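Local coordinates for protein beta-phenylalanine aminotransferase (Variovorax paradoxus, PDB 4AO9) that probably catalyses the pyridoxal-5'-phosphate-dependent transfer of the amino group of beta-phenylalanine to a keto-acid acceptor, as a class III aminotransferase, at residues Asp32-Phe37 against Tyr66-Leu71; Asp39-Ser44 against Leu81-Gly86; Arg131-Ile136 against Glu144-Thr149; Val173-Gly178 against Val224-Met229; Gly177-Gly182 against Gln230-Cys235. All blocks are in the same frame, centred on the assembly; numbering follows the deposited sequence.

Interaction 1 (Asp32-Phe37 against Tyr66-Leu71); sequences DAYRRF and YAPFPL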
# COMPACT_ATOMS: atom_id res chain seq x y z
N ASP A 32 -10.94 28.25 25.07
CA ASP A 32 -9.77 28.47 25.90
C ASP A 32 -8.65 27.45 25.58
O ASP A 32 -7.49 27.83 25.44
CB ASP A 32 -10.17 28.41 27.38
CG ASP A 32 -8.99 28.58 28.31
OD1 ASP A 32 -8.43 29.70 28.38
OD2 ASP A 32 -8.61 27.58 28.97
N ALA A 33 -9.01 26.18 25.44
CA ALA A 33 -8.03 25.13 25.12
C ALA A 33 -7.37 25.38 23.76
O ALA A 33 -6.15 25.23 23.62
CB ALA A 33 -8.68 23.75 25.17
N TYR A 34 -8.18 25.77 22.77
CA TYR A 34 -7.67 26.11 21.44
C TYR A 34 -6.65 27.24 21.52
O TYR A 34 -5.58 27.17 20.92
CB TYR A 34 -8.80 26.52 20.49
CG TYR A 34 -9.54 25.40 19.77
CD1 TYR A 34 -9.80 24.17 20.38
CD2 TYR A 34 -10.03 25.60 18.47
CE1 TYR A 34 -10.51 23.17 19.71
CE2 TYR A 34 -10.73 24.61 17.79
CZ TYR A 34 -10.98 23.40 18.42
OH TYR A 34 -11.68 22.43 17.74
N ARG A 35 -6.98 28.29 22.29
CA ARG A 35 -6.07 29.43 22.40
C ARG A 35 -4.74 29.06 23.05
O ARG A 35 -3.68 29.44 22.55
CB ARG A 35 -6.72 30.59 23.18
CG ARG A 35 -5.83 31.83 23.22
CD ARG A 35 -6.27 32.85 24.26
NE ARG A 35 -6.26 32.34 25.64
CZ ARG A 35 -5.16 32.05 26.34
NH1 ARG A 35 -3.95 32.19 25.81
NH2 ARG A 35 -5.29 31.61 27.59
N ARG A 36 -4.80 28.33 24.16
CA ARG A 36 -3.60 27.93 24.87
C ARG A 36 -2.73 27.01 24.00
O ARG A 36 -1.51 27.17 23.94
CB ARG A 36 -3.95 27.26 26.21
CG ARG A 36 -4.37 28.25 27.31
CD ARG A 36 -4.56 27.57 28.66
NE ARG A 36 -5.85 26.86 28.75
CZ ARG A 36 -6.01 25.55 28.58
NH1 ARG A 36 -4.96 24.77 28.31
NH2 ARG A 36 -7.22 25.01 28.68
N PHE A 37 -3.38 26.07 23.32
CA PHE A 37 -2.70 25.17 22.39
C PHE A 37 -2.01 25.97 21.27
O PHE A 37 -0.83 25.74 20.97
CB PHE A 37 -3.71 24.16 21.83
CG PHE A 37 -3.17 23.31 20.70
CD1 PHE A 37 -2.50 22.12 20.98
CD2 PHE A 37 -3.34 23.70 19.39
CE1 PHE A 37 -2.00 21.33 19.94
CE2 PHE A 37 -2.85 22.93 18.34
CZ PHE A 37 -2.18 21.73 18.62
N TYR A 66 -6.32 17.39 13.39
CA TYR A 66 -7.30 17.86 14.37
C TYR A 66 -7.25 19.38 14.44
O TYR A 66 -6.22 19.99 14.11
CB TYR A 66 -7.09 17.24 15.76
CG TYR A 66 -5.66 17.28 16.23
CD1 TYR A 66 -4.77 16.24 15.91
CD2 TYR A 66 -5.17 18.35 17.00
CE1 TYR A 66 -3.45 16.26 16.32
CE2 TYR A 66 -3.84 18.37 17.42
CZ TYR A 66 -2.98 17.33 17.08
OH TYR A 66 -1.67 17.34 17.49
N ALA A 67 -8.36 19.98 14.85
CA ALA A 67 -8.46 21.42 15.00
C ALA A 67 -7.81 21.88 16.31
O ALA A 67 -7.78 21.12 17.28
CB ALA A 67 -9.91 21.86 14.91
N PRO A 68 -7.30 23.12 16.36
CA PRO A 68 -7.29 24.09 15.26
C PRO A 68 -6.27 23.77 14.16
O PRO A 68 -6.46 24.17 13.01
CB PRO A 68 -6.96 25.41 15.97
CG PRO A 68 -6.18 25.02 17.16
CD PRO A 68 -6.75 23.69 17.60
N PHE A 69 -5.22 23.03 14.53
CA PHE A 69 -4.22 22.49 13.61
C PHE A 69 -3.46 21.40 14.36
O PHE A 69 -3.39 21.44 15.58
CB PHE A 69 -3.23 23.57 13.12
CG PHE A 69 -2.50 24.27 14.23
CD1 PHE A 69 -3.04 25.40 14.84
CD2 PHE A 69 -1.28 23.78 14.70
CE1 PHE A 69 -2.38 26.03 15.88
CE2 PHE A 69 -0.61 24.41 15.75
CZ PHE A 69 -1.16 25.55 16.34
N PRO A 70 -2.91 20.41 13.64
CA PRO A 70 -2.17 19.35 14.32
C PRO A 70 -0.75 19.76 14.64
O PRO A 70 -0.13 20.53 13.89
CB PRO A 70 -2.18 18.21 13.30
CG PRO A 70 -2.24 18.91 11.97
CD PRO A 70 -3.14 20.10 12.21
N LEU A 71 -0.22 19.23 15.74
CA LEU A 71 1.20 19.37 16.04
C LEU A 71 2.04 18.65 15.01
O LEU A 71 1.69 17.55 14.55
CB LEU A 71 1.52 18.79 17.42
CG LEU A 71 0.87 19.41 18.66
CD1 LEU A 71 1.17 18.57 19.90
CD2 LEU A 71 1.38 20.82 18.86
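Leu71 N donates a hydrogen bond to Tyr66 OH over 3.0 Å, nearly straight at 165°, and so ties together the two ends of the loop whose side chains meet Phe37. The contact is a helix-on-loop packing in the N-terminal part of the class III aminotransferase chain: helix 23-40 sets Tyr34 and Phe37, one turn apart, against the irregular run that leads into strand 72-77. Phe37 does most of the work. Its CB points toward residues 66-71 and, with CG anti to the backbone N (chi1 172°), the ring lies among them, its rim touching four. Phe69 O lies near the ring plane, 3.2 Å from Phe37 CE2. The same carbon stands over one face of the Phe69 ring; the two rings form an oblique pair, inclined at 47° with centroids 5.0 Å apart. On the far rim Phe37 CE1 meets Leu71 CD2 at 3.6 Å, while Phe37 CZ comes to 3.9 Å from Tyr66 CE2 at the edge of the tyrosine ring. Helix 398-410 adds Phe406, edge-to-face with Phe37, and Leu409. Pro68, which follows a cis peptide bond, sits between the two aromatic residues of the helix. Its CG is 3.8 Å from Phe37 CD2, and its CD makes a CH-pi contact over the centre of the Tyr34 ring, 3.9 Å from the centroid. Tyr34 OH is hydrogen-bonded to Gln402 and touches Ala67 CB at 3.4 Å.

Interaction 2 (Asp39-Ser44 against Leu81-Gly86); sequences DANPAS and LWDADG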
# COMPACT_ATOMS: atom_id res chain seq x y z
N ASP A 39 -1.15 29.25 21.21
CA ASP A 39 -0.10 30.14 21.72
C ASP A 39 1.18 29.40 22.07
O ASP A 39 2.28 29.93 21.91
CB ASP A 39 -0.59 30.93 22.94
CG ASP A 39 -1.68 31.93 22.60
OD1 ASP A 39 -1.93 32.16 21.40
OD2 ASP A 39 -2.29 32.47 23.54
N ALA A 40 1.03 28.15 22.52
CA ALA A 40 2.15 27.33 22.97
C ALA A 40 2.88 26.64 21.83
O ALA A 40 3.99 26.14 22.03
CB ALA A 40 1.67 26.30 23.98
N ASN A 41 2.28 26.62 20.64
CA ASN A 41 2.82 25.86 19.50
C ASN A 41 2.98 26.66 18.20
O ASN A 41 2.49 26.25 17.14
CB ASN A 41 1.99 24.58 19.31
CG ASN A 41 2.15 23.63 20.46
OD1 ASN A 41 3.19 22.99 20.61
ND2 ASN A 41 1.14 23.58 21.33
N PRO A 42 3.71 27.79 18.26
CA PRO A 42 3.84 28.60 17.04
C PRO A 42 4.61 27.94 15.89
O PRO A 42 4.29 28.19 14.72
CB PRO A 42 4.58 29.85 17.52
CG PRO A 42 5.24 29.46 18.80
CD PRO A 42 4.34 28.46 19.43
N ALA A 43 5.61 27.13 16.21
CA ALA A 43 6.37 26.44 15.18
C ALA A 43 5.47 25.42 14.46
O ALA A 43 5.50 25.32 13.23
CB ALA A 43 7.60 25.78 15.75
N SER A 44 4.64 24.69 15.21
CA SER A 44 3.69 23.79 14.56
C SER A 44 2.67 24.54 13.72
O SER A 44 2.28 24.08 12.65
CB SER A 44 2.99 22.86 15.56
OG SER A 44 3.84 21.77 15.89
N LEU A 81 7.98 11.39 22.43
CA LEU A 81 7.88 12.21 21.21
C LEU A 81 8.09 13.68 21.56
O LEU A 81 7.68 14.14 22.63
CB LEU A 81 6.51 12.04 20.53
CG LEU A 81 6.21 10.67 19.90
CD1 LEU A 81 4.74 10.55 19.54
CD2 LEU A 81 7.08 10.44 18.67
N TRP A 82 8.74 14.40 20.65
CA TRP A 82 8.91 15.85 20.78
C TRP A 82 8.24 16.53 19.59
O TRP A 82 8.44 16.12 18.45
CB TRP A 82 10.38 16.24 20.77
CG TRP A 82 11.16 15.87 21.99
CD1 TRP A 82 11.52 16.71 23.02
CD2 TRP A 82 11.73 14.59 22.30
NE1 TRP A 82 12.26 16.02 23.95
CE2 TRP A 82 12.40 14.72 23.54
CE3 TRP A 82 11.72 13.34 21.66
CZ2 TRP A 82 13.06 13.64 24.15
CZ3 TRP A 82 12.38 12.27 22.26
CH2 TRP A 82 13.04 12.43 23.50
N ASP A 83 7.47 17.57 19.87
CA ASP A 83 6.90 18.38 18.79
C ASP A 83 7.87 19.46 18.28
O ASP A 83 8.98 19.63 18.79
CB ASP A 83 5.51 18.93 19.17
CG ASP A 83 5.56 19.95 20.30
OD1 ASP A 83 6.62 20.58 20.52
OD2 ASP A 83 4.52 20.15 20.95
N ALA A 84 7.42 20.20 17.26
CA ALA A 84 8.25 21.22 16.62
C ALA A 84 8.61 22.38 17.56
O ALA A 84 9.59 23.08 17.33
CB ALA A 84 7.56 21.74 15.37
N ASP A 85 7.83 22.55 18.62
CA ASP A 85 8.10 23.58 19.62
C ASP A 85 8.87 23.06 20.83
O ASP A 85 9.10 23.80 21.80
CB ASP A 85 6.80 24.27 20.02
CG ASP A 85 6.25 25.12 18.90
OD1 ASP A 85 6.65 26.30 18.80
OD2 ASP A 85 5.45 24.59 18.09
N GLY A 86 9.29 21.80 20.77
CA GLY A 86 10.17 21.22 21.77
C GLY A 86 9.51 20.59 22.98
O GLY A 86 10.21 20.16 23.90
O HOH W 1 4.63 22.10 18.38
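Asp85 presents its carboxylate to the first turn of helix 42-51 and accepts two backbone N-H groups there. Ala43 N reaches Asp85 OD1 at 2.9 Å (162°) on the syn lone pair, and Ser44 N reaches Asp85 OD2 at 3.0 Å (157°), also on the syn side but 19° out of the carboxylate plane. Asn41 holds the N-cap position without a capping bond from its side chain; the two amides are instead bonded by Asp85, far along the chain, and the helix start probably stabilises its negative charge in return. A water extends the grip: it donates to Asp85 OD2 at 2.6 Å and to Asn41 OD1 at 2.8 Å, and accepts from Ser44 OG at 2.6 Å. The serine hydroxyl in turn receives Thr72 N, and Asn41 ND2 is held by Phe37 O. Outside this polar core the packing is slight. Asp85 OD1 comes to 3.2 Å from Pro42 CD, and the methyl groups Ala43 CB and Ala84 CB meet at 4.1 Å. The type I turn Asp83-Gly86, which joins antiparallel strands 80-83 and 88-91, is thereby fastened to the junction between helices 23-40 and 42-51, with strand 72-77 flanking strand 80-83.

Interaction 3 (Arg131-Ile136 against Glu144-Thr149); sequences RLARLI and EQLRFT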
# COMPACT_ATOMS: atom_id res chain seq x y z
N ARG A 131 11.59 -16.27 5.49
CA ARG A 131 11.80 -16.31 6.95
C ARG A 131 10.62 -15.66 7.67
O ARG A 131 10.10 -16.18 8.66
CB ARG A 131 13.08 -15.55 7.33
CG ARG A 131 14.35 -16.00 6.63
CD ARG A 131 15.54 -15.30 7.26
NE ARG A 131 15.81 -15.81 8.60
CZ ARG A 131 16.68 -15.28 9.45
NH1 ARG A 131 17.39 -14.21 9.10
NH2 ARG A 131 16.86 -15.82 10.65
N LEU A 132 10.18 -14.51 7.17
CA LEU A 132 9.09 -13.80 7.80
C LEU A 132 7.77 -14.53 7.56
O LEU A 132 6.96 -14.64 8.49
CB LEU A 132 9.02 -12.34 7.34
CG LEU A 132 7.90 -11.49 7.95
CD1 LEU A 132 7.95 -11.48 9.50
CD2 LEU A 132 7.90 -10.06 7.39
N ALA A 133 7.55 -15.05 6.34
CA ALA A 133 6.34 -15.82 6.07
C ALA A 133 6.22 -17.02 6.99
O ALA A 133 5.15 -17.25 7.57
CB ALA A 133 6.29 -16.26 4.62
N ARG A 134 7.31 -17.77 7.15
CA ARG A 134 7.32 -18.93 8.05
C ARG A 134 7.02 -18.53 9.49
O ARG A 134 6.22 -19.17 10.17
CB ARG A 134 8.65 -19.67 7.95
CG ARG A 134 8.84 -20.75 9.01
CD ARG A 134 10.07 -21.58 8.75
NE ARG A 134 10.13 -22.66 9.73
CZ ARG A 134 10.95 -23.71 9.65
NH1 ARG A 134 11.80 -23.84 8.64
NH2 ARG A 134 10.90 -24.64 10.60
N LEU A 135 7.67 -17.46 9.96
CA LEU A 135 7.45 -16.97 11.32
C LEU A 135 5.99 -16.64 11.55
O LEU A 135 5.41 -17.01 12.58
CB LEU A 135 8.32 -15.73 11.58
CG LEU A 135 8.39 -15.29 13.04
CD1 LEU A 135 9.16 -16.28 13.90
CD2 LEU A 135 9.06 -13.94 13.12
N ILE A 136 5.36 -15.97 10.59
CA ILE A 136 3.97 -15.57 10.75
C ILE A 136 3.04 -16.78 10.77
O ILE A 136 2.13 -16.85 11.61
CB ILE A 136 3.55 -14.55 9.68
CG1 ILE A 136 4.29 -13.22 9.91
CG2 ILE A 136 2.04 -14.35 9.70
CD1 ILE A 136 4.21 -12.26 8.70
N GLU A 144 -2.12 -20.92 6.87
CA GLU A 144 -1.36 -22.04 6.31
C GLU A 144 -0.37 -21.54 5.27
O GLU A 144 0.77 -22.03 5.20
CB GLU A 144 -2.29 -23.09 5.70
CG GLU A 144 -3.20 -23.71 6.74
CD GLU A 144 -4.20 -24.71 6.20
OE1 GLU A 144 -4.41 -24.81 4.97
OE2 GLU A 144 -4.77 -25.44 7.04
N GLN A 145 -0.82 -20.60 4.44
CA GLN A 145 0.06 -19.85 3.54
C GLN A 145 -0.42 -18.41 3.51
O GLN A 145 -1.58 -18.13 3.83
CB GLN A 145 0.02 -20.39 2.12
CG GLN A 145 0.53 -21.81 1.97
CD GLN A 145 0.57 -22.21 0.52
OE1 GLN A 145 -0.29 -21.84 -0.27
NE2 GLN A 145 1.60 -22.95 0.15
N LEU A 146 0.48 -17.50 3.14
CA LEU A 146 0.14 -16.07 3.06
C LEU A 146 0.81 -15.43 1.87
O LEU A 146 1.68 -16.03 1.24
CB LEU A 146 0.58 -15.34 4.35
CG LEU A 146 2.06 -15.33 4.73
CD1 LEU A 146 2.89 -14.34 3.90
CD2 LEU A 146 2.23 -15.01 6.21
N ARG A 147 0.38 -14.20 1.57
CA ARG A 147 1.13 -13.30 0.70
C ARG A 147 1.23 -11.94 1.39
O ARG A 147 0.35 -11.57 2.17
CB ARG A 147 0.45 -13.16 -0.67
CG ARG A 147 0.50 -14.44 -1.49
CD ARG A 147 -0.29 -14.31 -2.75
NE ARG A 147 0.34 -13.47 -3.77
CZ ARG A 147 1.11 -13.90 -4.77
NH1 ARG A 147 1.44 -15.19 -4.89
NH2 ARG A 147 1.57 -13.02 -5.65
N PHE A 148 2.30 -11.21 1.10
CA PHE A 148 2.52 -9.88 1.65
C PHE A 148 1.94 -8.80 0.75
O PHE A 148 1.90 -8.94 -0.49
CB PHE A 148 4.01 -9.61 1.83
CG PHE A 148 4.67 -10.53 2.81
CD1 PHE A 148 4.34 -10.48 4.16
CD2 PHE A 148 5.64 -11.42 2.38
CE1 PHE A 148 4.97 -11.32 5.08
CE2 PHE A 148 6.28 -12.27 3.30
CZ PHE A 148 5.94 -12.23 4.63
N THR A 149 1.50 -7.72 1.38
CA THR A 149 1.01 -6.55 0.70
C THR A 149 1.72 -5.32 1.28
O THR A 149 2.55 -5.44 2.19
CB THR A 149 -0.52 -6.39 0.87
OG1 THR A 149 -0.81 -6.24 2.26
CG2 THR A 149 -1.26 -7.61 0.34
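Helix 129-139 packs here on strand 145-149, outermost within this chain in the large mixed sheet, with the segment axes 8.7 Å apart and inclined at 132°. Leu146 and Phe148, alternate residues of the strand, point to the helix and are met by Leu132, Ala133 and Ile136. The Phe148 ring enters with its edge: in its plane, Ala133 N lies 3.7 Å from Phe148 CZ, and Ile136 CD1 faces Phe148 CE1 at 3.8 Å. Leu132 CG approaches Phe148 CZ obliquely at 3.9 Å. Leu146 has CG between its backbone N and carbonyl carbon (chi1 61°), which swings CD1 over the centre of the Phe148 ring, 3.7 Å above the plane. The other branch, Leu146 CD2, meets Ile136 CG2 at 3.6 Å where the two side chains cross at about a right angle. Ala133 CB lies against both strand residues, 4.0 Å from Leu146 CD1. No hydrogen bond links the segments; apolar side chains and the ring edge make the contact. The second subunit reaches the same strand through Ser60 OG, bonded to Phe148 N, and through backbone bonds to Leu146. The strand, its antiparallel neighbour 296-300 and the helix belong to the large domain, built on a seven-stranded sheet, typical of fold type I PLP enzymes.

Interaction 4 (Val173-Gly178 against Val224-Met229); sequences VVFSGG and VLVEPM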
# COMPACT_ATOMS: atom_id res chain seq x y z
N VAL A 173 -20.67 -9.57 3.63
CA VAL A 173 -21.20 -9.11 4.91
C VAL A 173 -20.11 -8.44 5.73
O VAL A 173 -19.04 -9.00 5.94
CB VAL A 173 -21.84 -10.28 5.70
CG1 VAL A 173 -22.22 -9.85 7.11
CG2 VAL A 173 -23.06 -10.81 4.96
N VAL A 174 -20.40 -7.21 6.14
CA VAL A 174 -19.54 -6.44 7.04
C VAL A 174 -20.41 -5.86 8.15
O VAL A 174 -21.65 -6.03 8.15
CB VAL A 174 -18.81 -5.29 6.30
CG1 VAL A 174 -17.74 -5.86 5.35
CG2 VAL A 174 -19.80 -4.38 5.56
N PHE A 175 -19.79 -5.18 9.10
CA PHE A 175 -20.53 -4.69 10.27
C PHE A 175 -20.42 -3.20 10.47
O PHE A 175 -19.40 -2.59 10.15
CB PHE A 175 -20.17 -5.51 11.51
CG PHE A 175 -20.50 -6.94 11.33
CD1 PHE A 175 -19.60 -7.80 10.70
CD2 PHE A 175 -21.77 -7.41 11.62
CE1 PHE A 175 -19.95 -9.12 10.42
CE2 PHE A 175 -22.13 -8.73 11.35
CZ PHE A 175 -21.21 -9.58 10.74
N SER A 176 -21.52 -2.63 10.97
CA SER A 176 -21.59 -1.21 11.27
C SER A 176 -20.40 -0.82 12.14
O SER A 176 -20.06 -1.54 13.09
CB SER A 176 -22.90 -0.89 12.00
OG SER A 176 -22.99 -1.59 13.23
N GLY A 177 -19.75 0.29 11.80
CA GLY A 177 -18.56 0.73 12.52
C GLY A 177 -17.27 0.05 12.08
O GLY A 177 -16.19 0.43 12.53
N GLY A 178 -17.39 -0.94 11.20
CA GLY A 178 -16.24 -1.69 10.72
C GLY A 178 -15.24 -0.82 10.00
O GLY A 178 -15.61 0.06 9.21
N VAL A 224 -17.94 -13.21 5.07
CA VAL A 224 -18.27 -12.40 6.24
C VAL A 224 -16.95 -11.85 6.74
O VAL A 224 -16.07 -12.63 7.09
CB VAL A 224 -18.95 -13.25 7.34
CG1 VAL A 224 -19.25 -12.39 8.56
CG2 VAL A 224 -20.24 -13.91 6.79
N LEU A 225 -16.80 -10.53 6.74
CA LEU A 225 -15.54 -9.87 7.13
C LEU A 225 -15.77 -9.09 8.42
O LEU A 225 -16.69 -8.27 8.50
CB LEU A 225 -15.06 -8.95 6.00
CG LEU A 225 -13.89 -8.00 6.34
CD1 LEU A 225 -12.61 -8.76 6.60
CD2 LEU A 225 -13.68 -6.99 5.22
N VAL A 226 -14.96 -9.36 9.44
CA VAL A 226 -15.18 -8.76 10.75
C VAL A 226 -13.89 -8.61 11.55
O VAL A 226 -12.98 -9.45 11.47
CB VAL A 226 -16.24 -9.60 11.55
CG1 VAL A 226 -15.68 -10.97 11.93
CG2 VAL A 226 -16.75 -8.85 12.79
N GLU A 227 -13.83 -7.54 12.33
CA GLU A 227 -12.80 -7.37 13.36
C GLU A 227 -13.24 -8.09 14.64
O GLU A 227 -14.36 -7.87 15.09
CB GLU A 227 -12.63 -5.89 13.70
CG GLU A 227 -12.16 -5.00 12.52
CD GLU A 227 -12.54 -3.56 12.75
OE1 GLU A 227 -11.74 -2.84 13.41
OE2 GLU A 227 -13.65 -3.16 12.32
N PRO A 228 -12.39 -8.94 15.23
CA PRO A 228 -12.82 -9.60 16.49
C PRO A 228 -12.96 -8.62 17.66
O PRO A 228 -13.64 -8.94 18.65
CB PRO A 228 -11.76 -10.66 16.76
CG PRO A 228 -10.93 -10.76 15.54
CD PRO A 228 -11.18 -9.56 14.66
N MET A 229 -12.31 -7.46 17.55
CA MET A 229 -12.59 -6.28 18.37
C MET A 229 -12.49 -5.12 17.40
O MET A 229 -11.47 -4.98 16.72
CB MET A 229 -11.56 -6.10 19.49
CG MET A 229 -11.76 -4.81 20.29
SD MET A 229 -10.30 -4.23 21.20
CE MET A 229 -9.36 -3.51 19.85
O HOH W 2 -16.89 -5.59 9.42
O HOH W 3 -13.72 -0.30 13.76
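Phe175 fits its ring against Val224 and Val226 on one side of two adjacent parallel strands, 171-175 and 221-226, in the central sheet of the fold type I domain. Val224 CG1 lies in the ring plane, 3.8 Å from Phe175 CE1, whereas Val226 CG2 comes in obliquely to 3.7 Å from Phe175 CD1. On the same side Val173 and Val224 run side by side, with Val173 CB 4.1 Å from Val224 CG2. Helix 240-253 covers this face, giving Phe242 edge-to-face with Phe175. Val174 and Leu225 pair on the other face, where Val174 CG1 and Leu225 CB are also 4.1 Å apart and Leu225 packs on His180.

Between residues 173-178 and 224-229 one direct backbone bond forms, Leu225 N to Val173 O, 2.8 Å and almost linear at 177°; Val173 also bonds Val223 just before. One step further the strands separate, and a water takes the place of the bond expected there, accepting from Phe175 N at 2.9 Å and donating to Leu225 O at 2.8 Å. Beyond it the first strand turns off through the type II turn Phe175-Gly178. Glu227, part of the PLP pocket, follows the second strand. Stretched out past CG (chi2 158°), it carries its carboxylate across to the 177-182 loop: OE1 accepts from Gly231 N and OE2 from Tyr179 N, with Glu227 OE2 3.4 Å from Gly178 CA.

Interaction 5 (Gly177-Gly182 against Gln230-Cys235); sequences GGYHGG and QGASGC. With PLP (pyridoxal-5'-phosphate), chain C.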
# COMPACT_ATOMS: atom_id res chain seq x y z
N GLY A 177 -19.75 0.29 11.80
CA GLY A 177 -18.56 0.73 12.52
C GLY A 177 -17.27 0.05 12.08
O GLY A 177 -16.19 0.43 12.53
N GLY A 178 -17.39 -0.94 11.20
CA GLY A 178 -16.24 -1.69 10.72
C GLY A 178 -15.24 -0.82 10.00
O GLY A 178 -15.61 0.06 9.21
N TYR A 179 -13.96 -1.04 10.29
CA TYR A 179 -12.89 -0.35 9.60
C TYR A 179 -11.87 -1.35 9.09
O TYR A 179 -11.22 -2.06 9.88
CB TYR A 179 -12.20 0.71 10.47
CG TYR A 179 -11.10 1.41 9.71
CD1 TYR A 179 -11.40 2.39 8.76
CD2 TYR A 179 -9.77 1.05 9.88
CE1 TYR A 179 -10.38 3.02 8.03
CE2 TYR A 179 -8.74 1.67 9.15
CZ TYR A 179 -9.07 2.65 8.23
OH TYR A 179 -8.07 3.26 7.50
N HIS A 180 -11.69 -1.36 7.77
CA HIS A 180 -10.83 -2.35 7.13
C HIS A 180 -9.82 -1.69 6.20
O HIS A 180 -9.15 -2.36 5.41
CB HIS A 180 -11.68 -3.39 6.41
CG HIS A 180 -12.69 -4.03 7.31
ND1 HIS A 180 -12.33 -4.89 8.33
CD2 HIS A 180 -14.04 -3.92 7.37
CE1 HIS A 180 -13.42 -5.29 8.96
NE2 HIS A 180 -14.47 -4.72 8.40
N GLY A 181 -9.70 -0.36 6.32
CA GLY A 181 -8.74 0.40 5.53
C GLY A 181 -9.36 1.57 4.80
O GLY A 181 -10.56 1.82 4.93
N GLY A 182 -8.53 2.24 4.01
CA GLY A 182 -8.87 3.54 3.42
C GLY A 182 -10.04 3.55 2.46
O GLY A 182 -10.67 4.59 2.28
N GLN A 230 -13.54 -4.30 17.30
CA GLN A 230 -13.45 -3.14 16.41
C GLN A 230 -12.48 -2.12 16.98
O GLN A 230 -12.52 -1.79 18.17
CB GLN A 230 -14.81 -2.51 16.17
CG GLN A 230 -15.69 -3.34 15.25
CD GLN A 230 -16.96 -2.62 14.87
OE1 GLN A 230 -17.40 -1.68 15.54
NE2 GLN A 230 -17.56 -3.06 13.78
N GLY A 231 -11.60 -1.64 16.11
CA GLY A 231 -10.54 -0.70 16.51
C GLY A 231 -10.98 0.74 16.38
O GLY A 231 -11.25 1.41 17.38
N ALA A 232 -11.05 1.21 15.14
CA ALA A 232 -11.39 2.60 14.83
C ALA A 232 -12.71 3.07 15.43
O ALA A 232 -12.84 4.23 15.81
CB ALA A 232 -11.38 2.82 13.32
N SER A 233 -13.70 2.17 15.53
CA SER A 233 -15.00 2.56 16.08
C SER A 233 -14.95 2.80 17.59
O SER A 233 -15.91 3.34 18.14
CB SER A 233 -16.08 1.53 15.77
OG SER A 233 -15.89 0.36 16.56
N GLY A 234 -13.87 2.37 18.25
CA GLY A 234 -13.68 2.66 19.68
C GLY A 234 -13.27 1.52 20.60
O GLY A 234 -13.65 1.50 21.78
N CYS A 235 -12.49 0.56 20.08
CA CYS A 235 -12.07 -0.62 20.88
C CYS A 235 -13.27 -1.32 21.51
O CYS A 235 -13.41 -1.41 22.74
CB CYS A 235 -11.04 -0.24 21.94
SG CYS A 235 -9.50 0.34 21.25
N1 PLP C . -7.99 -2.96 9.41
C2 PLP C . -7.83 -2.60 10.68
C2A PLP C . -8.65 -3.35 11.73
C3 PLP C . -6.92 -1.59 11.02
O3 PLP C . -6.79 -1.29 12.22
C4 PLP C . -6.16 -0.92 10.05
C4A PLP C . -5.14 0.18 10.37
C5 PLP C . -6.40 -1.32 8.71
C6 PLP C . -7.32 -2.34 8.43
C5A PLP C . -5.66 -0.66 7.54
O4P PLP C . -4.31 -0.84 7.48
P PLP C . -3.46 0.25 6.64
O1P PLP C . -3.61 1.63 7.38
O2P PLP C . -4.04 0.35 5.19
O3P PLP C . -2.06 -0.29 6.61
O HOH W 3 -13.72 -0.30 13.76
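Tyr179 touches both Ala232 and the cofactor: its CB meets Ala232 CB at 3.6 Å, and Tyr179 CE2 lies 3.8 Å from PLP C4, which sits near the plane of the tyrosine ring and at its edge. The ring is not stacked on the pyridine. CG anti to the backbone N (chi1 -179°) carries the ring away from Ala232 and to the cofactor, and the hydroxyl is bonded to Ser318 of the second subunit. The backbone following Tyr179 runs along the cofactor, with His180 C 3.4 Å from PLP C6. Gly181 N stands over the centre of the Tyr179 ring, 3.5 Å above its plane, so the chain doubles back across the side chain.

The second shell is polar. Ser233 OG donates to Gln230 OE1 at 2.7 Å, approaching 34° out of the carbonyl plane, and Gln230 NE2 donates to Ser176 O; held at both ends, the amide cannot easily rotate. It therefore turns a nitrogen to Gly178 N at 3.3 Å, two donors that do not bond. A water bridges the loops instead, accepting from Ser233 N at 3.0 Å and reaching Gly177 O at 2.9 Å. Within residues 230-235, Gly231 O accepts from both Gly234 N and Cys235 N, from the same face of its plane. A Tyr-His-Gly run whose backbone lines the pyridine, with His180 ND1 bonded to Asp260, another pocket residue, is characteristic of the PLP site of class III aminotransferases.

How the interactions relate
Two pairs of contacts touch, 1 with 2 and 4 with 5; interaction 3 stands alone, its centre 24 Å from those of both 4 and 5. Interactions 1 and 2 alternate along the sequence, share helix 23-40 and lie 11 Å apart between centres; Leu71 CD2 of the first touches Asn41 OD1 of the second at 3.3 Å, so the two are continuous around the end of that helix. Interactions 3, 4 and 5 come later. Interactions 3 and 4 reach the same seven-stranded sheet, while interaction 5 continues from the strand ends of interaction 4, sharing Gly177, Gly178 and a water, and brings their loops to PLP. Interactions 1 and 3, 43 Å apart, both meet the second subunit, as does interaction 5.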